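Local structure of NAD-dependent aldehyde dehydrogenase (Burkholderia multivorans, 5UJU) at residues R252-V257 with N266-L271; V235-H240 with L245-T250. The protein probably oxidises aldehydes to carboxylic acids, with NAD as the electron acceptor. All coordinates share one frame; numbering follows the deposited sequence.

Both contacts belong to one beta-alpha-beta unit, strand 234-238, helix 245-260 and strand 268-270, and their centres lie 9 Å apart. Interaction 2 comes first along the chain and joins the first strand to the opening turns of the helix; interaction 1 joins later turns of that helix to the second strand. The two strands are parallel neighbours, tied by probable hydrogen bonds from Val235 N to Val267 O and from Leu271 N to Val237 O, each 2.8 Å. A parallel unit of this kind is consistent with the Rossmann-like NAD-binding domain of aldehyde dehydrogenases. The sodium ion seen at Gly348 and Gly458 involves neither contact.

Interaction 1: R252-V257 with N266-L271; sequences RIARDV and NVVTLL
Arg255 reaches from helix 252-257 to the start of strand 268-270 and makes every hydrogen bond of this contact. Its charge is met by Asp69, which forms a salt bridge with NH2 and probably helps to fix the rotation of the guanidinium. NH1 has two neutral acceptors, one for each of its N-H groups: the backbone carbonyl Val268 O at 2.8 Å and the side-chain amide oxygen Asn266 OD1 at 2.9 Å. Both N-H...O angles are near 150°, and both oxygens lie at the edge of the guanidinium close to its plane. NH2 adds a third bond, to the same Asn266 OD1 at 3.1 Å, so the amide oxygen is gripped end-on by two nitrogens. The guanidinium and amide planes are 42° apart, and NH2 stands above the carbonyl plane of Asn266 instead of on a lone pair. The bend at chi3 (63°) swings NE and the guanidinium toward Asn266; upstream of it, Arg255 CG lies beside the backbone N and 3.4 Å from Val268 O.

Thr269 CG2 lies obliquely to the guanidinium, in contact with NH1. Apolar packing between the segments is light, with Ala254 CB 4.4 Å from Val268 CG2.

Helix and strand run roughly antiparallel, their axes 8.2 Å apart at closest approach, as befits the return from helix to second strand in a beta-alpha-beta unit. Val268 also packs on Val251 and Leu258 of the same helix, helix 97-132 touches Ile253 and Val257, and strand 234-238 pairs in parallel with strand 268-270 through backbone bonds of Val267, Thr269 and Leu271.

Interaction 2: V235-H240 with L245-T250; sequences VIVKPH and LPLAIT
Leu247 of helix 245-250 points at segment 235-240, meeting Val237 and Pro239 in a buried, wholly apolar contact. Its terminal methyl CD1 lies 3.7 Å from Pro239 CB, while Leu247 CB sits 3.9 Å from Pro239 CG. The leucine and the ring slide past each other in opposite directions. Toward Val237 the approach is different: the two side chains cross at about a right angle, and Val237 CG1 is 4.1 Å from both CB and CD1 of Leu247. The valine torsion explains which methyl is used, since chi1 of 180° sets CG1 opposite the backbone nitrogen and points it at the leucine. The contact buries 132 Å² in all, and no hydrogen bond crosses it.

Polar interactions run within each segment. On the helix, Pro246 O accepts from two donors, Thr250 N at 3.3 Å and Thr250 OG1 at 2.8 Å, so the threonine hydroxyl reinforces the first turn; OG1 is also hydrogen-bonded to Tyr222. At the end of the strand, Lys238 folds back through chi2 and chi3 (-66° and -67°), and its NZ reaches Pro239 O at 3.0 Å from above the carbonyl plane. The ammonium group also forms a salt bridge with Asp277.

This contact forms the outgoing half of a beta-alpha-beta unit. Strand 234-238 lies between strands 191-211 and 268-270, Pro239 and Ala248 both touch Leu270 of the latter, and helices 134-145 and 217-230 pack on Pro246.

Interaction 1: R252-V257 with N266-L271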
ATOM      1  N   ARG A 252       8.972 -18.536  20.201  1.00 22.75           N
ATOM      2  CA  ARG A 252       9.178 -19.952  20.516  0.59 30.37           C
ATOM      3  C   ARG A 252       8.040 -20.809  19.968  1.00 30.23           C
ATOM      4  O   ARG A 252       8.270 -21.851  19.341  1.00 28.98           O
ATOM      5  CB  ARG A 252       9.306 -20.131  22.035  0.59 32.14           C
ATOM      6  CG  ARG A 252       9.528 -21.584  22.521  0.59 36.55           C
ATOM      7  CD  ARG A 252       9.137 -21.749  24.014  0.59 38.92           C
ATOM      8  NE  ARG A 252       7.687 -21.794  24.228  0.59 38.93           N
ATOM      9  CZ  ARG A 252       7.066 -21.358  25.326  0.59 34.36           C
ATOM     10  NH1 ARG A 252       7.754 -20.835  26.334  0.59 29.64           N
ATOM     11  NH2 ARG A 252       5.746 -21.449  25.419  0.59 29.48           N
ATOM     12  N   ILE A 253       6.799 -20.386  20.205  1.00 30.13           N
ATOM     13  CA  ILE A 253       5.650 -21.163  19.758  1.00 25.41           C
ATOM     14  C   ILE A 253       5.556 -21.159  18.235  1.00 27.49           C
ATOM     15  O   ILE A 253       5.271 -22.194  17.617  1.00 30.51           O
ATOM     16  CB  ILE A 253       4.366 -20.637  20.428  1.00 26.32           C
ATOM     17  CG1 ILE A 253       4.416 -20.921  21.937  1.00 28.88           C
ATOM     18  CG2 ILE A 253       3.147 -21.289  19.822  1.00 26.57           C
ATOM     19  CD1 ILE A 253       3.230 -20.321  22.746  1.00 28.10           C
ATOM     20  N   ALA A 254       5.827 -20.009  17.601  1.00 25.30           N
ATOM     21  CA  ALA A 254       5.851 -19.951  16.141  1.00 22.83           C
ATOM     22  C   ALA A 254       6.857 -20.941  15.561  1.00 23.85           C
ATOM     23  O   ALA A 254       6.555 -21.649  14.595  1.00 24.52           O
ATOM     24  CB  ALA A 254       6.199 -18.542  15.662  1.00 18.90           C
ATOM     25  N   ARG A 255       8.058 -20.992  16.141  1.00 21.46           N
ATOM     26  CA  ARG A 255       9.113 -21.873  15.649  1.00 24.72           C
ATOM     27  C   ARG A 255       8.741 -23.338  15.823  1.00 27.20           C
ATOM     28  O   ARG A 255       9.071 -24.175  14.975  1.00 26.83           O
ATOM     29  CB  ARG A 255      10.414 -21.559  16.383  1.00 26.88           C
ATOM     30  CG  ARG A 255      10.982 -20.183  16.041  1.00 24.90           C
ATOM     31  CD  ARG A 255      12.195 -19.861  16.888  1.00 25.57           C
ATOM     32  NE  ARG A 255      13.302 -20.791  16.654  1.00 29.83           N
ATOM     33  CZ  ARG A 255      14.222 -20.618  15.710  1.00 29.99           C
ATOM     34  NH1 ARG A 255      14.157 -19.569  14.900  1.00 21.96           N
ATOM     35  NH2 ARG A 255      15.198 -21.495  15.562  1.00 25.59           N
ATOM     36  N   ASP A 256       8.065 -23.665  16.923  1.00 31.51           N
ATOM     37  CA  ASP A 256       7.542 -25.014  17.124  1.00 32.59           C
ATOM     38  C   ASP A 256       6.658 -25.436  15.964  1.00 29.65           C
ATOM     39  O   ASP A 256       6.819 -26.526  15.400  1.00 33.75           O
ATOM     40  CB  ASP A 256       6.734 -25.066  18.420  1.00 33.55           C
ATOM     41  CG  ASP A 256       7.603 -25.113  19.646  1.00 37.37           C
ATOM     42  OD1 ASP A 256       8.828 -25.323  19.513  1.00 45.36           O
ATOM     43  OD2 ASP A 256       7.047 -24.943  20.749  1.00 47.87           O
ATOM     44  N   VAL A 257       5.691 -24.589  15.615  1.00 27.08           N
ATOM     45  CA  VAL A 257       4.740 -24.919  14.562  1.00 25.14           C
ATOM     46  C   VAL A 257       5.456 -25.053  13.226  1.00 29.88           C
ATOM     47  O   VAL A 257       5.220 -26.001  12.468  1.00 26.01           O
ATOM     48  CB  VAL A 257       3.628 -23.856  14.495  1.00 30.35           C
ATOM     49  CG1 VAL A 257       2.734 -24.115  13.303  1.00 25.75           C
ATOM     50  CG2 VAL A 257       2.825 -23.845  15.808  1.00 26.04           C
ATOM     51  N   ASN A 266      13.816 -20.917  11.487  1.00 23.51           N
ATOM     52  CA  ASN A 266      14.316 -19.555  11.338  1.00 24.57           C
ATOM     53  C   ASN A 266      13.475 -18.697  10.400  1.00 24.04           C
ATOM     54  O   ASN A 266      13.876 -17.564  10.118  1.00 25.52           O
ATOM     55  CB  ASN A 266      15.763 -19.586  10.865  1.00 24.71           C
ATOM     56  CG  ASN A 266      16.669 -20.186  11.900  1.00 31.08           C
ATOM     57  OD1 ASN A 266      16.440 -20.010  13.092  1.00 28.57           O
ATOM     58  ND2 ASN A 266      17.688 -20.927  11.460  1.00 29.76           N
ATOM     59  N   VAL A 267      12.349 -19.195   9.887  1.00 22.98           N
ATOM     60  CA  VAL A 267      11.352 -18.286   9.327  1.00 27.04           C
ATOM     61  C   VAL A 267      11.022 -17.179  10.331  1.00 25.51           C
ATOM     62  O   VAL A 267      10.804 -16.029   9.938  1.00 26.01           O
ATOM     63  CB  VAL A 267      10.096 -19.074   8.883  1.00 25.35           C
ATOM     64  CG1 VAL A 267       8.917 -18.127   8.597  1.00 19.63           C
ATOM     65  CG2 VAL A 267      10.421 -19.885   7.620  1.00 23.99           C
ATOM     66  N   VAL A 268      11.059 -17.479  11.637  1.00 26.76           N
ATOM     67  CA  VAL A 268      10.843 -16.470  12.682  1.00 23.03           C
ATOM     68  C   VAL A 268      11.993 -16.528  13.682  1.00 27.83           C
ATOM     69  O   VAL A 268      12.257 -17.587  14.268  1.00 24.53           O
ATOM     70  CB  VAL A 268       9.501 -16.668  13.405  1.00 23.68           C
ATOM     71  CG1 VAL A 268       9.348 -15.638  14.524  1.00 27.60           C
ATOM     72  CG2 VAL A 268       8.355 -16.566  12.414  1.00 22.72           C
ATOM     73  N   THR A 269      12.662 -15.388  13.898  1.00 20.67           N
ATOM     74  CA  THR A 269      13.750 -15.292  14.866  1.00 22.90           C
ATOM     75  C   THR A 269      13.509 -14.129  15.821  1.00 30.13           C
ATOM     76  O   THR A 269      12.688 -13.240  15.564  1.00 22.94           O
ATOM     77  CB  THR A 269      15.121 -15.118  14.190  1.00 24.25           C
ATOM     78  OG1 THR A 269      15.080 -14.010  13.286  1.00 21.72           O
ATOM     79  CG2 THR A 269      15.511 -16.393  13.424  1.00 22.06           C
ATOM     80  N   LEU A 270      14.242 -14.138  16.931  1.00 26.21           N
ATOM     81  CA  LEU A 270      14.080 -13.155  17.996  1.00 27.29           C
ATOM     82  C   LEU A 270      15.389 -12.406  18.179  1.00 28.90           C
ATOM     83  O   LEU A 270      16.413 -13.016  18.500  1.00 22.06           O
ATOM     84  CB  LEU A 270      13.684 -13.833  19.310  1.00 28.82           C
ATOM     85  CG  LEU A 270      13.515 -12.842  20.460  1.00 27.26           C
ATOM     86  CD1 LEU A 270      12.108 -12.224  20.402  1.00 24.02           C
ATOM     87  CD2 LEU A 270      13.806 -13.488  21.826  1.00 27.95           C
ATOM     88  N   LEU A 271      15.358 -11.094  18.001  1.00 27.11           N
ATOM     89  CA  LEU A 271      16.537 -10.260  18.202  1.00 22.50           C
ATOM     90  C   LEU A 271      16.325  -9.493  19.513  1.00 26.69           C
ATOM     91  O   LEU A 271      15.798  -8.376  19.522  1.00 24.00           O
ATOM     92  CB  LEU A 271      16.756  -9.321  17.004  1.00 25.25           C
ATOM     93  CG  LEU A 271      17.958  -8.355  17.095  1.00 32.32           C
ATOM     94  CD1 LEU A 271      19.232  -9.140  17.180  1.00 31.74           C
ATOM     95  CD2 LEU A 271      18.019  -7.384  15.922  1.00 28.52           C
TER

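Interaction 2: V235-H240 with L245-T250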
ATOM      1  N   VAL A 235      10.387 -13.344   9.225  1.00 24.55           N
ATOM      2  CA  VAL A 235      10.218 -12.257  10.193  1.00 28.44           C
ATOM      3  C   VAL A 235      11.343 -12.278  11.221  1.00 31.68           C
ATOM      4  O   VAL A 235      11.627 -13.321  11.816  1.00 24.63           O
ATOM      5  CB  VAL A 235       8.858 -12.352  10.915  1.00 25.55           C
ATOM      6  CG1 VAL A 235       8.620 -11.120  11.757  1.00 19.54           C
ATOM      7  CG2 VAL A 235       7.729 -12.540   9.914  1.00 19.34           C
ATOM      8  N   ILE A 236      11.939 -11.116  11.474  1.00 21.04           N
ATOM      9  CA  ILE A 236      12.813 -10.898  12.625  1.00 18.60           C
ATOM     10  C   ILE A 236      12.024 -10.050  13.614  1.00 25.91           C
ATOM     11  O   ILE A 236      11.560  -8.950  13.265  1.00 21.38           O
ATOM     12  CB  ILE A 236      14.132 -10.207  12.235  1.00 21.40           C
ATOM     13  CG1 ILE A 236      14.953 -11.078  11.258  1.00 23.91           C
ATOM     14  CG2 ILE A 236      14.946  -9.867  13.473  1.00 20.99           C
ATOM     15  CD1 ILE A 236      16.116 -10.342  10.605  1.00 23.01           C
ATOM     16  N   VAL A 237      11.813 -10.578  14.816  1.00 21.36           N
ATOM     17  CA  VAL A 237      11.052  -9.884  15.853  1.00 25.77           C
ATOM     18  C   VAL A 237      12.043  -9.234  16.805  1.00 28.30           C
ATOM     19  O   VAL A 237      12.832  -9.929  17.459  1.00 27.56           O
ATOM     20  CB  VAL A 237      10.112 -10.840  16.601  1.00 24.04           C
ATOM     21  CG1 VAL A 237       9.341 -10.094  17.680  1.00 27.04           C
ATOM     22  CG2 VAL A 237       9.154 -11.525  15.626  1.00 21.17           C
ATOM     23  N   LYS A 238      12.011  -7.901  16.869  1.00 23.49           N
ATOM     24  CA  LYS A 238      12.878  -7.103  17.732  1.00 25.98           C
ATOM     25  C   LYS A 238      12.019  -6.421  18.785  1.00 28.20           C
ATOM     26  O   LYS A 238      11.509  -5.315  18.546  1.00 23.21           O
ATOM     27  CB  LYS A 238      13.647  -6.062  16.907  1.00 25.58           C
ATOM     28  CG  LYS A 238      14.967  -5.594  17.532  1.00 22.99           C
ATOM     29  CD  LYS A 238      14.810  -4.815  18.832  1.00 21.60           C
ATOM     30  CE  LYS A 238      14.111  -3.465  18.601  1.00 24.07           C
ATOM     31  NZ  LYS A 238      13.987  -2.742  19.910  1.00 28.07           N
ATOM     32  N   PRO A 239      11.815  -7.018  19.955  1.00 27.16           N
ATOM     33  CA  PRO A 239      10.934  -6.384  20.942  1.00 24.43           C
ATOM     34  C   PRO A 239      11.574  -5.149  21.557  1.00 25.51           C
ATOM     35  O   PRO A 239      12.786  -4.930  21.506  1.00 24.97           O
ATOM     36  CB  PRO A 239      10.711  -7.472  22.007  1.00 18.54           C
ATOM     37  CG  PRO A 239      11.258  -8.768  21.393  1.00 26.58           C
ATOM     38  CD  PRO A 239      12.285  -8.348  20.386  1.00 27.55           C
ATOM     39  N   HIS A 240      10.732  -4.332  22.161  1.00 27.25           N
ATOM     40  CA  HIS A 240      11.261  -3.291  23.021  1.00 23.18           C
ATOM     41  C   HIS A 240      12.070  -3.936  24.149  1.00 21.70           C
ATOM     42  O   HIS A 240      11.634  -4.943  24.723  1.00 27.29           O
ATOM     43  CB  HIS A 240      10.123  -2.442  23.587  1.00 29.22           C
ATOM     44  CG  HIS A 240      10.601  -1.250  24.349  1.00 33.61           C
ATOM     45  ND1 HIS A 240      11.117  -1.350  25.622  1.00 32.99           N
ATOM     46  CD2 HIS A 240      10.655   0.065  24.021  1.00 35.95           C
ATOM     47  CE1 HIS A 240      11.457  -0.147  26.051  1.00 37.88           C
ATOM     48  NE2 HIS A 240      11.189   0.729  25.098  1.00 32.84           N
ATOM     49  N   LEU A 245       9.948 -10.767  26.913  1.00 23.34           N
ATOM     50  CA  LEU A 245       9.409 -12.090  27.217  1.00 24.65           C
ATOM     51  C   LEU A 245       8.113 -12.416  26.490  1.00 29.04           C
ATOM     52  O   LEU A 245       8.002 -13.538  25.966  1.00 26.03           O
ATOM     53  CB  LEU A 245       9.228 -12.250  28.735  1.00 22.87           C
ATOM     54  CG  LEU A 245       8.873 -13.686  29.160  1.00 28.22           C
ATOM     55  CD1 LEU A 245       9.953 -14.670  28.661  1.00 28.70           C
ATOM     56  CD2 LEU A 245       8.669 -13.844  30.670  1.00 28.12           C
ATOM     57  N   PRO A 246       7.105 -11.525  26.424  1.00 26.16           N
ATOM     58  CA  PRO A 246       5.880 -11.892  25.689  1.00 21.85           C
ATOM     59  C   PRO A 246       6.133 -12.247  24.235  1.00 26.94           C
ATOM     60  O   PRO A 246       5.474 -13.154  23.712  1.00 28.99           O
ATOM     61  CB  PRO A 246       4.984 -10.636  25.830  1.00 22.67           C
ATOM     62  CG  PRO A 246       5.464  -9.976  27.065  1.00 23.23           C
ATOM     63  CD  PRO A 246       6.952 -10.220  27.104  1.00 25.86           C
ATOM     64  N   LEU A 247       7.049 -11.547  23.556  1.00 23.52           N
ATOM     65  CA  LEU A 247       7.341 -11.891  22.174  1.00 23.15           C
ATOM     66  C   LEU A 247       8.326 -13.050  22.060  1.00 21.96           C
ATOM     67  O   LEU A 247       8.303 -13.762  21.057  1.00 26.36           O
ATOM     68  CB  LEU A 247       7.870 -10.673  21.426  1.00 18.52           C
ATOM     69  CG  LEU A 247       6.736  -9.664  21.187  1.00 34.64           C
ATOM     70  CD1 LEU A 247       7.310  -8.323  20.766  1.00 29.10           C
ATOM     71  CD2 LEU A 247       5.735 -10.194  20.141  1.00 25.50           C
ATOM     72  N   ALA A 248       9.182 -13.260  23.063  1.00 21.60           N
ATOM     73  CA  ALA A 248      10.051 -14.441  23.053  1.00 26.08           C
ATOM     74  C   ALA A 248       9.229 -15.720  23.142  1.00 26.87           C
ATOM     75  O   ALA A 248       9.473 -16.680  22.397  1.00 27.20           O
ATOM     76  CB  ALA A 248      11.050 -14.377  24.206  1.00 23.81           C
ATOM     77  N   ILE A 249       8.241 -15.743  24.044  1.00 28.44           N
ATOM     78  CA  ILE A 249       7.303 -16.862  24.115  1.00 30.78           C
ATOM     79  C   ILE A 249       6.605 -17.044  22.774  1.00 27.37           C
ATOM     80  O   ILE A 249       6.460 -18.170  22.283  1.00 25.95           O
ATOM     81  CB  ILE A 249       6.282 -16.635  25.248  1.00 30.17           C
ATOM     82  CG1 ILE A 249       6.958 -16.632  26.615  1.00 24.70           C
ATOM     83  CG2 ILE A 249       5.169 -17.673  25.200  1.00 23.65           C
ATOM     84  CD1 ILE A 249       6.036 -16.111  27.716  1.00 26.78           C
ATOM     85  N   THR A 250       6.166 -15.931  22.163  1.00 26.62           N
ATOM     86  CA  THR A 250       5.484 -15.984  20.871  1.00 25.09           C
ATOM     87  C   THR A 250       6.383 -16.589  19.789  1.00 27.51           C
ATOM     88  O   THR A 250       5.961 -17.465  19.021  1.00 25.97           O
ATOM     89  CB  THR A 250       5.037 -14.575  20.461  1.00 23.53           C
ATOM     90  OG1 THR A 250       4.142 -14.025  21.451  1.00 23.85           O
ATOM     91  CG2 THR A 250       4.306 -14.642  19.140  1.00 18.84           C
TER